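Long-range contacts in putative cytochrome P450 120 (Synechocystis sp., PDB 2VE3), which binds heme and retinoic acid and probably acts as a monooxygenase of the cytochrome P450 family: residues I13-F18 with F43-T49; K54-S60 with W340-Q345. One frame throughout, in Å; residues are numbered along the deposited sequence.

Interaction 1. Residues I13-F18 with F43-T49; sequences IPPGDF and FGPIFKT
The ring of Phe43 receives Gly16 CA over the middle of one face, a CH-pi contact 3.6 Å from CA to the ring centroid, while Asp17 OD2 meets the ring edge at CZ, its carboxylate plane almost perpendicular to the ring. Phe18 is similar: Lys48 NZ stands over one face in a cation-pi contact, 3.6 Å from the Phe18 centroid, and the Thr49 carbonyl lies at the edge, with O 3.2 Å from CE1. The Lys48 chain runs extended past Pro14 O, CE 3.0 Å from that oxygen, and then bends at its last torsion (chi4 71°), which brings NZ to Gly16 O at 2.8 Å, a hydrogen bond from above the carbonyl plane. A backbone hydrogen bond joins Lys48 N to Pro15 O at 3.0 Å. Gly16 lies so close to strand 47-51 that a CB would collide with Lys48 O. An alanine in place of Phe43 would remove the ring and would probably leave Gly16 CA without its aromatic face and open a gap beside the Pro15 ring. The contact lays the N-terminal loop along the end of helix 35-43 and edge strand 47-51, with strand 54-59 and Phe334 of strand 334-336 packing against Pro14.

Interaction 2. Residues K54-S60 with W340-Q345; sequences KNVIFIS and WLVSYQ. With REA (retinoic acid), chain D; HEM (protoporphyrin IX containing Fe), chain C.
Ile57 lies between Leu341 and Ser343 of the neighbouring parallel strand: its N donates to Leu341 O at 2.7 Å and its O accepts Ser343 N. Five such backbone bonds run from Asn55 to Gln345, and the short segments cross at -33°. The buried half of the pair is tightly packed. On one face Ser343 CB stands over the centre of the Phe58 ring, 4.0 Å from its centroid, and Val56 CG1 touches the same CB; on the other, Ile59 CD1 meets Val342 CG1 at 3.6 Å. Gln345 bends at chi2 (-71°), which carries its amide past the Phe58 ring, CG lying 3.5 Å from Phe58 CD1. There NE2 donates both to Ser343 OG, nearly in the amide plane, and to retinoic acid O2 at 2.8 Å; Ser343 OG, itself bonded to Gly321 O, thus helps to position the amide. Tyr344 OH donates a hydrogen bond to heme propionate O1A at 2.6 Å, and O1A lies in the plane of the phenol ring. The opposite end is partly exposed yet closely stacked: Asn55 CB stands over a face of the six-membered ring of Trp340 in a CH-pi contact, 3.8 Å from that ring's centroid, and Ile57 CG1 reaches the indole edge. Only Lys54 is looser, offering Leu341 CD2 little more than its CB and CG. This parallel pair belongs to the mixed beta1 sheet of the P450 fold, which joins strands from early and late in the chain; its inner end contributes to the retinoic acid and heme pockets.

Overall arrangement
From the N terminus, interaction 1 comes first along the chain, closing a loop of 24 residues that holds helix 26-31 and all but the last residue of helix 35-43. The chain then turns from strand 47-51 into strand 54-59, where interaction 2 opens and closes some 280 residues later, after most of the helical part of the sequence. The two therefore stand in series, neither nested nor crossed, with centres about 9 Å apart. Backbone pairing between strands 47-51 and 54-59 joins them, through Thr49 N to Val56 O and Phe47 O to Phe58 N, while Phe18 packs on Trp340. Together they tie the N-terminal loop to the five-stranded sheet, and the sheet to the ligand-binding interior.

Interaction 1. Residues I13-F18 with F43-T49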
ATOM      1  N   ILE A  13     -11.591  -1.539  30.362  1.00 31.76           N
ATOM      2  CA  ILE A  13     -11.306  -1.139  28.973  1.00 31.05           C
ATOM      3  C   ILE A  13     -10.067  -0.221  28.934  1.00 30.27           C
ATOM      4  O   ILE A  13      -9.779   0.460  29.924  1.00 29.94           O
ATOM      5  CB  ILE A  13     -12.536  -0.455  28.260  1.00 30.84           C
ATOM      6  CG1 ILE A  13     -12.939   0.847  28.958  1.00 30.51           C
ATOM      7  CG2 ILE A  13     -13.716  -1.431  28.135  1.00 30.80           C
ATOM      8  CD1 ILE A  13     -14.034   1.638  28.239  1.00 32.06           C
ATOM      9  N   PRO A  14      -9.324  -0.208  27.795  1.00 29.62           N
ATOM     10  CA  PRO A  14      -8.089   0.568  27.686  1.00 29.08           C
ATOM     11  C   PRO A  14      -8.235   2.043  28.037  1.00 29.16           C
ATOM     12  O   PRO A  14      -9.341   2.584  27.960  1.00 29.02           O
ATOM     13  CB  PRO A  14      -7.716   0.405  26.215  1.00 29.12           C
ATOM     14  CG  PRO A  14      -8.269  -0.915  25.854  1.00 29.03           C
ATOM     15  CD  PRO A  14      -9.592  -0.945  26.545  1.00 29.08           C
ATOM     16  N   PRO A  15      -7.123   2.695  28.437  1.00 28.93           N
ATOM     17  CA  PRO A  15      -7.169   4.141  28.662  1.00 29.07           C
ATOM     18  C   PRO A  15      -7.232   4.896  27.337  1.00 29.27           C
ATOM     19  O   PRO A  15      -6.775   4.379  26.325  1.00 29.37           O
ATOM     20  CB  PRO A  15      -5.845   4.431  29.376  1.00 28.88           C
ATOM     21  CG  PRO A  15      -4.916   3.322  28.924  1.00 28.77           C
ATOM     22  CD  PRO A  15      -5.792   2.118  28.714  1.00 28.64           C
ATOM     23  N   GLY A  16      -7.782   6.102  27.347  1.00 29.23           N
ATOM     24  CA  GLY A  16      -7.918   6.882  26.122  1.00 30.10           C
ATOM     25  C   GLY A  16      -9.148   7.774  26.110  1.00 30.46           C
ATOM     26  O   GLY A  16     -10.155   7.449  26.744  1.00 30.41           O
ATOM     27  N   ASP A  17      -9.057   8.891  25.386  1.00 30.90           N
ATOM     28  CA  ASP A  17     -10.157   9.864  25.244  1.00 31.86           C
ATOM     29  C   ASP A  17     -11.059   9.593  24.031  1.00 31.76           C
ATOM     30  O   ASP A  17     -10.574   9.428  22.908  1.00 31.60           O
ATOM     31  CB  ASP A  17      -9.595  11.281  25.139  1.00 32.17           C
ATOM     32  CG  ASP A  17      -8.796  11.687  26.357  1.00 33.92           C
ATOM     33  OD1 ASP A  17      -9.109  11.200  27.469  1.00 36.62           O
ATOM     34  OD2 ASP A  17      -7.860  12.503  26.200  1.00 34.92           O
ATOM     35  N   PHE A  18     -12.366   9.552  24.274  1.00 32.08           N
ATOM     36  CA  PHE A  18     -13.359   9.345  23.222  1.00 32.04           C
ATOM     37  C   PHE A  18     -13.722  10.635  22.512  1.00 32.32           C
ATOM     38  O   PHE A  18     -14.158  10.601  21.361  1.00 32.39           O
ATOM     39  CB  PHE A  18     -14.628   8.693  23.781  1.00 31.83           C
ATOM     40  CG  PHE A  18     -14.567   7.188  23.861  1.00 31.30           C
ATOM     41  CD1 PHE A  18     -13.692   6.460  23.066  1.00 30.65           C
ATOM     42  CD2 PHE A  18     -15.418   6.496  24.704  1.00 31.89           C
ATOM     43  CE1 PHE A  18     -13.656   5.075  23.137  1.00 30.10           C
ATOM     44  CE2 PHE A  18     -15.386   5.109  24.771  1.00 31.10           C
ATOM     45  CZ  PHE A  18     -14.506   4.406  23.982  1.00 31.20           C
ATOM     46  N   PHE A  43      -1.076   7.466  27.052  1.00 29.94           N
ATOM     47  CA  PHE A  43      -1.964   6.403  27.553  1.00 28.59           C
ATOM     48  C   PHE A  43      -1.313   5.035  27.744  1.00 28.00           C
ATOM     49  O   PHE A  43      -1.741   4.278  28.604  1.00 28.14           O
ATOM     50  CB  PHE A  43      -3.258   6.294  26.716  1.00 27.94           C
ATOM     51  CG  PHE A  43      -4.108   7.535  26.754  1.00 27.16           C
ATOM     52  CD1 PHE A  43      -4.823   7.875  27.906  1.00 26.16           C
ATOM     53  CD2 PHE A  43      -4.176   8.378  25.650  1.00 26.08           C
ATOM     54  CE1 PHE A  43      -5.601   9.041  27.954  1.00 26.19           C
ATOM     55  CE2 PHE A  43      -4.954   9.542  25.683  1.00 26.12           C
ATOM     56  CZ  PHE A  43      -5.667   9.876  26.843  1.00 26.42           C
ATOM     57  N   GLY A  44      -0.305   4.708  26.943  1.00 27.35           N
ATOM     58  CA  GLY A  44       0.327   3.386  27.039  1.00 27.09           C
ATOM     59  C   GLY A  44       0.214   2.607  25.740  1.00 27.00           C
ATOM     60  O   GLY A  44      -0.391   3.099  24.778  1.00 27.05           O
ATOM     61  N   PRO A  45       0.796   1.391  25.699  1.00 26.54           N
ATOM     62  CA  PRO A  45       0.852   0.568  24.480  1.00 26.38           C
ATOM     63  C   PRO A  45      -0.509   0.172  23.880  1.00 26.02           C
ATOM     64  O   PRO A  45      -0.592  -0.058  22.680  1.00 26.16           O
ATOM     65  CB  PRO A  45       1.648  -0.676  24.921  1.00 26.13           C
ATOM     66  CG  PRO A  45       1.525  -0.711  26.386  1.00 25.75           C
ATOM     67  CD  PRO A  45       1.467   0.719  26.829  1.00 26.66           C
ATOM     68  N   ILE A  46      -1.546   0.091  24.712  1.00 25.99           N
ATOM     69  CA  ILE A  46      -2.910  -0.202  24.258  1.00 25.18           C
ATOM     70  C   ILE A  46      -3.824   0.975  24.628  1.00 25.32           C
ATOM     71  O   ILE A  46      -3.997   1.306  25.819  1.00 25.51           O
ATOM     72  CB  ILE A  46      -3.430  -1.529  24.838  1.00 25.40           C
ATOM     73  CG1 ILE A  46      -2.471  -2.678  24.478  1.00 24.27           C
ATOM     74  CG2 ILE A  46      -4.838  -1.847  24.316  1.00 24.36           C
ATOM     75  CD1 ILE A  46      -2.689  -3.936  25.269  1.00 25.58           C
ATOM     76  N   PHE A  47      -4.377   1.631  23.613  1.00 24.21           N
ATOM     77  CA  PHE A  47      -5.225   2.789  23.870  1.00 23.93           C
ATOM     78  C   PHE A  47      -6.549   2.771  23.101  1.00 23.87           C
ATOM     79  O   PHE A  47      -6.669   2.077  22.089  1.00 23.91           O
ATOM     80  CB  PHE A  47      -4.448   4.121  23.711  1.00 23.48           C
ATOM     81  CG  PHE A  47      -4.156   4.528  22.273  1.00 23.59           C
ATOM     82  CD1 PHE A  47      -5.131   5.171  21.495  1.00 21.17           C
ATOM     83  CD2 PHE A  47      -2.890   4.307  21.711  1.00 23.79           C
ATOM     84  CE1 PHE A  47      -4.865   5.558  20.181  1.00 21.66           C
ATOM     85  CE2 PHE A  47      -2.607   4.692  20.390  1.00 21.97           C
ATOM     86  CZ  PHE A  47      -3.593   5.323  19.625  1.00 23.07           C
ATOM     87  N   LYS A  48      -7.538   3.507  23.611  1.00 23.68           N
ATOM     88  CA  LYS A  48      -8.818   3.669  22.930  1.00 23.69           C
ATOM     89  C   LYS A  48      -9.069   5.110  22.451  1.00 23.47           C
ATOM     90  O   LYS A  48      -8.564   6.098  23.014  1.00 23.22           O
ATOM     91  CB  LYS A  48      -9.983   3.166  23.795  1.00 23.51           C
ATOM     92  CG  LYS A  48     -10.379   4.112  24.920  1.00 24.24           C
ATOM     93  CD  LYS A  48     -11.481   3.526  25.779  1.00 24.77           C
ATOM     94  CE  LYS A  48     -11.637   4.325  27.058  1.00 26.39           C
ATOM     95  NZ  LYS A  48     -12.229   5.642  26.742  1.00 29.13           N
ATOM     96  N   THR A  49      -9.855   5.213  21.389  1.00 23.09           N
ATOM     97  CA  THR A  49     -10.252   6.493  20.851  1.00 22.77           C
ATOM     98  C   THR A  49     -11.618   6.307  20.203  1.00 22.63           C
ATOM     99  O   THR A  49     -12.224   5.241  20.312  1.00 22.26           O
ATOM    100  CB  THR A  49      -9.192   7.026  19.847  1.00 22.65           C
ATOM    101  OG1 THR A  49      -9.602   8.293  19.322  1.00 23.79           O
ATOM    102  CG2 THR A  49      -8.970   6.051  18.710  1.00 22.70           C
TER
HETATM  103  O   HOH W   1      -7.302   8.335  22.905  1.00 19.92           O

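Interaction 2. Residues K54-S60 with W340-Q345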
ATOM      1  N   LYS A  54     -17.127   5.300  15.630  1.00 24.70           N
ATOM      2  CA  LYS A  54     -16.800   4.014  16.269  1.00 24.34           C
ATOM      3  C   LYS A  54     -15.727   4.132  17.359  1.00 23.77           C
ATOM      4  O   LYS A  54     -14.728   4.838  17.206  1.00 23.44           O
ATOM      5  CB  LYS A  54     -16.310   2.966  15.249  1.00 24.42           C
ATOM      6  CG  LYS A  54     -17.218   2.721  14.063  1.00 26.15           C
ATOM      7  CD  LYS A  54     -18.305   1.708  14.378  1.00 27.44           C
ATOM      8  CE  LYS A  54     -19.471   1.896  13.448  1.00 30.68           C
ATOM      9  NZ  LYS A  54     -18.997   2.216  12.068  1.00 31.01           N
ATOM     10  N   ASN A  55     -15.944   3.398  18.443  1.00 23.53           N
ATOM     11  CA  ASN A  55     -14.948   3.204  19.492  1.00 22.96           C
ATOM     12  C   ASN A  55     -13.860   2.275  18.979  1.00 22.24           C
ATOM     13  O   ASN A  55     -14.159   1.173  18.503  1.00 21.90           O
ATOM     14  CB  ASN A  55     -15.626   2.623  20.736  1.00 23.04           C
ATOM     15  CG  ASN A  55     -16.688   3.571  21.315  1.00 23.17           C
ATOM     16  OD1 ASN A  55     -16.603   4.798  21.164  1.00 21.30           O
ATOM     17  ND2 ASN A  55     -17.685   3.002  21.972  1.00 23.61           N
ATOM     18  N   VAL A  56     -12.607   2.731  19.055  1.00 21.44           N
ATOM     19  CA  VAL A  56     -11.485   2.008  18.437  1.00 20.53           C
ATOM     20  C   VAL A  56     -10.343   1.796  19.440  1.00 21.05           C
ATOM     21  O   VAL A  56      -9.953   2.728  20.136  1.00 20.62           O
ATOM     22  CB  VAL A  56     -10.944   2.742  17.162  1.00 20.66           C
ATOM     23  CG1 VAL A  56      -9.972   1.852  16.357  1.00 18.06           C
ATOM     24  CG2 VAL A  56     -12.104   3.213  16.227  1.00 19.88           C
ATOM     25  N   ILE A  57      -9.821   0.568  19.502  1.00 21.20           N
ATOM     26  CA  ILE A  57      -8.628   0.259  20.297  1.00 21.06           C
ATOM     27  C   ILE A  57      -7.439   0.111  19.353  1.00 21.11           C
ATOM     28  O   ILE A  57      -7.481  -0.687  18.429  1.00 21.02           O
ATOM     29  CB  ILE A  57      -8.818  -1.028  21.160  1.00 20.92           C
ATOM     30  CG1 ILE A  57     -10.056  -0.889  22.057  1.00 20.87           C
ATOM     31  CG2 ILE A  57      -7.562  -1.321  21.997  1.00 21.57           C
ATOM     32  CD1 ILE A  57     -10.314  -2.070  22.992  1.00 20.79           C
ATOM     33  N   PHE A  58      -6.402   0.916  19.571  1.00 21.43           N
ATOM     34  CA  PHE A  58      -5.158   0.812  18.810  1.00 21.83           C
ATOM     35  C   PHE A  58      -4.152  -0.103  19.532  1.00 22.19           C
ATOM     36  O   PHE A  58      -3.837   0.099  20.707  1.00 21.95           O
ATOM     37  CB  PHE A  58      -4.538   2.196  18.613  1.00 21.96           C
ATOM     38  CG  PHE A  58      -5.137   3.005  17.469  1.00 22.80           C
ATOM     39  CD1 PHE A  58      -4.310   3.546  16.490  1.00 22.03           C
ATOM     40  CD2 PHE A  58      -6.505   3.260  17.396  1.00 22.21           C
ATOM     41  CE1 PHE A  58      -4.836   4.310  15.440  1.00 21.69           C
ATOM     42  CE2 PHE A  58      -7.035   4.024  16.356  1.00 22.90           C
ATOM     43  CZ  PHE A  58      -6.198   4.549  15.383  1.00 22.18           C
ATOM     44  N   ILE A  59      -3.649  -1.093  18.801  1.00 22.38           N
ATOM     45  CA  ILE A  59      -2.631  -2.025  19.282  1.00 22.50           C
ATOM     46  C   ILE A  59      -1.469  -2.076  18.288  1.00 22.34           C
ATOM     47  O   ILE A  59      -1.625  -1.668  17.121  1.00 22.16           O
ATOM     48  CB  ILE A  59      -3.203  -3.456  19.452  1.00 22.76           C
ATOM     49  CG1 ILE A  59      -3.700  -4.022  18.100  1.00 23.29           C
ATOM     50  CG2 ILE A  59      -4.274  -3.472  20.534  1.00 23.69           C
ATOM     51  CD1 ILE A  59      -4.130  -5.489  18.121  1.00 22.16           C
ATOM     52  N   SER A  60      -0.314  -2.563  18.753  1.00 21.67           N
ATOM     53  CA  SER A  60       0.865  -2.808  17.886  1.00 21.33           C
ATOM     54  C   SER A  60       1.883  -3.804  18.482  1.00 21.05           C
ATOM     55  O   SER A  60       1.767  -4.229  19.628  1.00 20.24           O
ATOM     56  CB  SER A  60       1.558  -1.487  17.520  1.00 21.06           C
ATOM     57  OG  SER A  60       2.121  -0.886  18.667  1.00 21.92           O
ATOM     58  N   TRP A 340     -16.872  -3.047  19.137  1.00 25.95           N
ATOM     59  CA  TRP A 340     -15.858  -2.010  19.067  1.00 25.50           C
ATOM     60  C   TRP A 340     -14.900  -2.437  17.967  1.00 24.74           C
ATOM     61  O   TRP A 340     -14.858  -3.620  17.602  1.00 24.59           O
ATOM     62  CB  TRP A 340     -15.087  -1.934  20.379  1.00 26.13           C
ATOM     63  CG  TRP A 340     -15.769  -1.248  21.522  1.00 26.26           C
ATOM     64  CD1 TRP A 340     -17.102  -1.293  21.860  1.00 26.45           C
ATOM     65  CD2 TRP A 340     -15.122  -0.470  22.535  1.00 26.16           C
ATOM     66  NE1 TRP A 340     -17.322  -0.549  23.002  1.00 26.62           N
ATOM     67  CE2 TRP A 340     -16.122  -0.043  23.440  1.00 27.96           C
ATOM     68  CE3 TRP A 340     -13.796  -0.074  22.753  1.00 27.60           C
ATOM     69  CZ2 TRP A 340     -15.828   0.755  24.553  1.00 27.20           C
ATOM     70  CZ3 TRP A 340     -13.505   0.720  23.845  1.00 27.11           C
ATOM     71  CH2 TRP A 340     -14.515   1.127  24.734  1.00 27.56           C
ATOM     72  N   LEU A 341     -14.129  -1.480  17.457  1.00 23.65           N
ATOM     73  CA  LEU A 341     -13.080  -1.762  16.484  1.00 23.00           C
ATOM     74  C   LEU A 341     -11.689  -1.842  17.113  1.00 22.78           C
ATOM     75  O   LEU A 341     -11.408  -1.182  18.109  1.00 22.74           O
ATOM     76  CB  LEU A 341     -13.049  -0.678  15.409  1.00 22.90           C
ATOM     77  CG  LEU A 341     -13.800  -0.836  14.098  1.00 23.12           C
ATOM     78  CD1 LEU A 341     -15.220  -1.343  14.292  1.00 22.73           C
ATOM     79  CD2 LEU A 341     -13.775   0.501  13.365  1.00 22.32           C
ATOM     80  N   VAL A 342     -10.837  -2.655  16.499  1.00 22.12           N
ATOM     81  CA  VAL A 342      -9.424  -2.720  16.806  1.00 22.41           C
ATOM     82  C   VAL A 342      -8.676  -2.275  15.562  1.00 22.13           C
ATOM     83  O   VAL A 342      -9.049  -2.636  14.436  1.00 22.23           O
ATOM     84  CB  VAL A 342      -8.979  -4.180  17.163  1.00 22.64           C
ATOM     85  CG1 VAL A 342      -7.508  -4.233  17.562  1.00 23.48           C
ATOM     86  CG2 VAL A 342      -9.835  -4.736  18.264  1.00 23.30           C
ATOM     87  N   SER A 343      -7.628  -1.477  15.761  1.00 21.92           N
ATOM     88  CA  SER A 343      -6.723  -1.083  14.679  1.00 20.98           C
ATOM     89  C   SER A 343      -5.310  -1.554  14.968  1.00 21.19           C
ATOM     90  O   SER A 343      -4.755  -1.243  16.033  1.00 21.02           O
ATOM     91  CB  SER A 343      -6.703   0.434  14.510  1.00 21.08           C
ATOM     92  OG  SER A 343      -5.830   0.807  13.452  1.00 20.45           O
ATOM     93  N   TYR A 344      -4.720  -2.274  14.013  1.00 20.56           N
ATOM     94  CA  TYR A 344      -3.356  -2.742  14.165  1.00 20.35           C
ATOM     95  C   TYR A 344      -2.464  -1.772  13.409  1.00 20.30           C
ATOM     96  O   TYR A 344      -2.704  -1.475  12.239  1.00 20.11           O
ATOM     97  CB  TYR A 344      -3.183  -4.213  13.720  1.00 19.95           C
ATOM     98  CG  TYR A 344      -3.151  -4.448  12.220  1.00 19.54           C
ATOM     99  CD1 TYR A 344      -1.937  -4.484  11.520  1.00 19.67           C
ATOM    100  CD2 TYR A 344      -4.333  -4.658  11.504  1.00 16.79           C
ATOM    101  CE1 TYR A 344      -1.909  -4.702  10.124  1.00 18.03           C
ATOM    102  CE2 TYR A 344      -4.313  -4.878  10.135  1.00 18.08           C
ATOM    103  CZ  TYR A 344      -3.102  -4.886   9.450  1.00 17.92           C
ATOM    104  OH  TYR A 344      -3.096  -5.111   8.113  1.00 16.42           O
ATOM    105  N   GLN A 345      -1.462  -1.247  14.108  1.00 19.91           N
ATOM    106  CA  GLN A 345      -0.648  -0.163  13.578  1.00 19.93           C
ATOM    107  C   GLN A 345       0.721  -0.682  13.166  1.00 19.60           C
ATOM    108  O   GLN A 345       1.579  -0.972  14.016  1.00 19.67           O
ATOM    109  CB  GLN A 345      -0.532   0.971  14.593  1.00 19.78           C
ATOM    110  CG  GLN A 345      -1.867   1.685  14.859  1.00 21.42           C
ATOM    111  CD  GLN A 345      -2.303   2.523  13.659  1.00 24.84           C
ATOM    112  OE1 GLN A 345      -1.582   3.429  13.232  1.00 25.36           O
ATOM    113  NE2 GLN A 345      -3.461   2.194  13.084  1.00 23.03           N
TER
HETATM  114  C1  REA D1445      -4.999  -1.096   0.508  1.00  9.60           C
HETATM  115  C2  REA D1445      -5.920  -1.980  -0.327  1.00  9.23           C
HETATM  116  C3  REA D1445      -7.131  -2.410   0.503  1.00 11.87           C
HETATM  117  C4  REA D1445      -8.002  -1.198   0.823  1.00 12.61           C
HETATM  118  C5  REA D1445      -7.198   0.007   1.266  1.00 12.64           C
HETATM  119  C6  REA D1445      -5.808   0.068   1.113  1.00 11.85           C
HETATM  120  C7  REA D1445      -5.118   1.291   1.542  1.00 12.87           C
HETATM  121  C8  REA D1445      -4.870   1.524   2.965  1.00 13.46           C
HETATM  122  C9  REA D1445      -4.316   2.830   3.375  1.00 15.97           C
HETATM  123  C10 REA D1445      -4.513   3.186   4.765  1.00 17.23           C
HETATM  124  C11 REA D1445      -3.482   3.746   5.621  1.00 19.25           C
HETATM  125  C12 REA D1445      -3.809   3.597   7.039  1.00 21.37           C
HETATM  126  C13 REA D1445      -3.696   4.691   8.003  1.00 23.82           C
HETATM  127  C14 REA D1445      -3.939   4.301   9.335  1.00 26.04           C
HETATM  128  C15 REA D1445      -3.380   4.953  10.505  1.00 27.61           C
HETATM  129  C16 REA D1445      -4.390  -1.912   1.664  1.00 10.58           C
HETATM  130  C17 REA D1445      -3.895  -0.600  -0.426  1.00  9.65           C
HETATM  131  C18 REA D1445      -7.958   1.167   1.861  1.00 14.68           C
HETATM  132  C19 REA D1445      -3.625   3.774   2.419  1.00 15.51           C
HETATM  133  C20 REA D1445      -3.369   6.097   7.572  1.00 24.88           C
HETATM  134  O1  REA D1445      -2.571   5.889  10.388  1.00 32.86           O
HETATM  135  O2  REA D1445      -3.714   4.577  11.639  1.00 28.91           O
HETATM  136  CHA HEM C1444      -4.323  -5.734   1.479  1.00 15.28           C
HETATM  137  CHB HEM C1444      -0.143  -3.343   2.150  1.00 15.04           C
HETATM  138  CHC HEM C1444       0.553  -3.168  -2.662  1.00 14.33           C
HETATM  139  CHD HEM C1444      -3.840  -5.033  -3.365  1.00 15.48           C
HETATM  140  C1A HEM C1444      -3.248  -5.120   2.109  1.00 15.75           C
HETATM  141  C2A HEM C1444      -3.022  -4.979   3.536  1.00 16.53           C
HETATM  142  C3A HEM C1444      -1.853  -4.331   3.709  1.00 15.64           C
HETATM  143  C4A HEM C1444      -1.322  -4.021   2.405  1.00 14.57           C
HETATM  144  CMA HEM C1444      -1.176  -3.937   5.035  1.00 12.91           C
HETATM  145  CAA HEM C1444      -3.944  -5.541   4.645  1.00 17.66           C
HETATM  146  CBA HEM C1444      -4.976  -4.525   5.127  1.00 22.28           C
HETATM  147  CGA HEM C1444      -5.913  -5.249   6.071  1.00 23.09           C
HETATM  148  O1A HEM C1444      -5.422  -5.716   7.140  1.00 24.72           O
HETATM  149  O2A HEM C1444      -7.136  -5.355   5.759  1.00 20.81           O
HETATM  150  C1B HEM C1444       0.430  -3.126   0.911  1.00 12.51           C
HETATM  151  C2B HEM C1444       1.753  -2.577   0.651  1.00 12.92           C
HETATM  152  C3B HEM C1444       1.947  -2.536  -0.683  1.00 12.23           C
HETATM  153  C4B HEM C1444       0.752  -3.051  -1.299  1.00 13.05           C
HETATM  154  CMB HEM C1444       2.743  -2.139   1.754  1.00 10.82           C
HETATM  155  CAB HEM C1444       3.179  -2.019  -1.494  1.00 15.23           C
HETATM  156  CBB HEM C1444       4.449  -2.158  -1.082  1.00 16.01           C
HETATM  157  C1C HEM C1444      -0.547  -3.700  -3.293  1.00 13.00           C
HETATM  158  C2C HEM C1444      -0.707  -3.905  -4.718  1.00 13.34           C
HETATM  159  C3C HEM C1444      -1.925  -4.424  -4.922  1.00 14.01           C
HETATM  160  C4C HEM C1444      -2.576  -4.544  -3.616  1.00 14.88           C
HETATM  161  CMC HEM C1444       0.377  -3.606  -5.790  1.00 12.86           C
HETATM  162  CAC HEM C1444      -2.552  -4.858  -6.279  1.00 15.51           C
HETATM  163  CBC HEM C1444      -2.978  -3.997  -7.209  1.00 17.19           C
HETATM  164  C1D HEM C1444      -4.405  -5.308  -2.137  1.00 14.67           C
HETATM  165  C2D HEM C1444      -5.776  -5.703  -1.951  1.00 16.13           C
HETATM  166  C3D HEM C1444      -5.941  -5.917  -0.442  1.00 14.38           C
HETATM  167  C4D HEM C1444      -4.635  -5.656   0.132  1.00 15.82           C
HETATM  168  CMD HEM C1444      -6.853  -5.863  -3.055  1.00 16.86           C
HETATM  169  CAD HEM C1444      -7.213  -6.346   0.324  1.00 15.12           C
HETATM  170  CBD HEM C1444      -7.046  -7.805   0.741  1.00 14.58           C
HETATM  171  CGD HEM C1444      -8.276  -8.294   1.467  1.00 17.76           C
HETATM  172  O1D HEM C1444      -8.384  -9.534   1.642  1.00 18.96           O
HETATM  173  O2D HEM C1444      -9.155  -7.476   1.873  1.00 19.97           O
HETATM  174  NA  HEM C1444      -2.195  -4.525   1.456  1.00 14.51           N
HETATM  175  NB  HEM C1444      -0.161  -3.388  -0.305  1.00 13.52           N
HETATM  176  NC  HEM C1444      -1.707  -4.089  -2.645  1.00 14.17           N
HETATM  177  ND  HEM C1444      -3.757  -5.304  -0.898  1.00 15.52           N
HETATM  178 FE   HEM C1444      -1.796  -4.575  -0.627  1.00 15.89          FE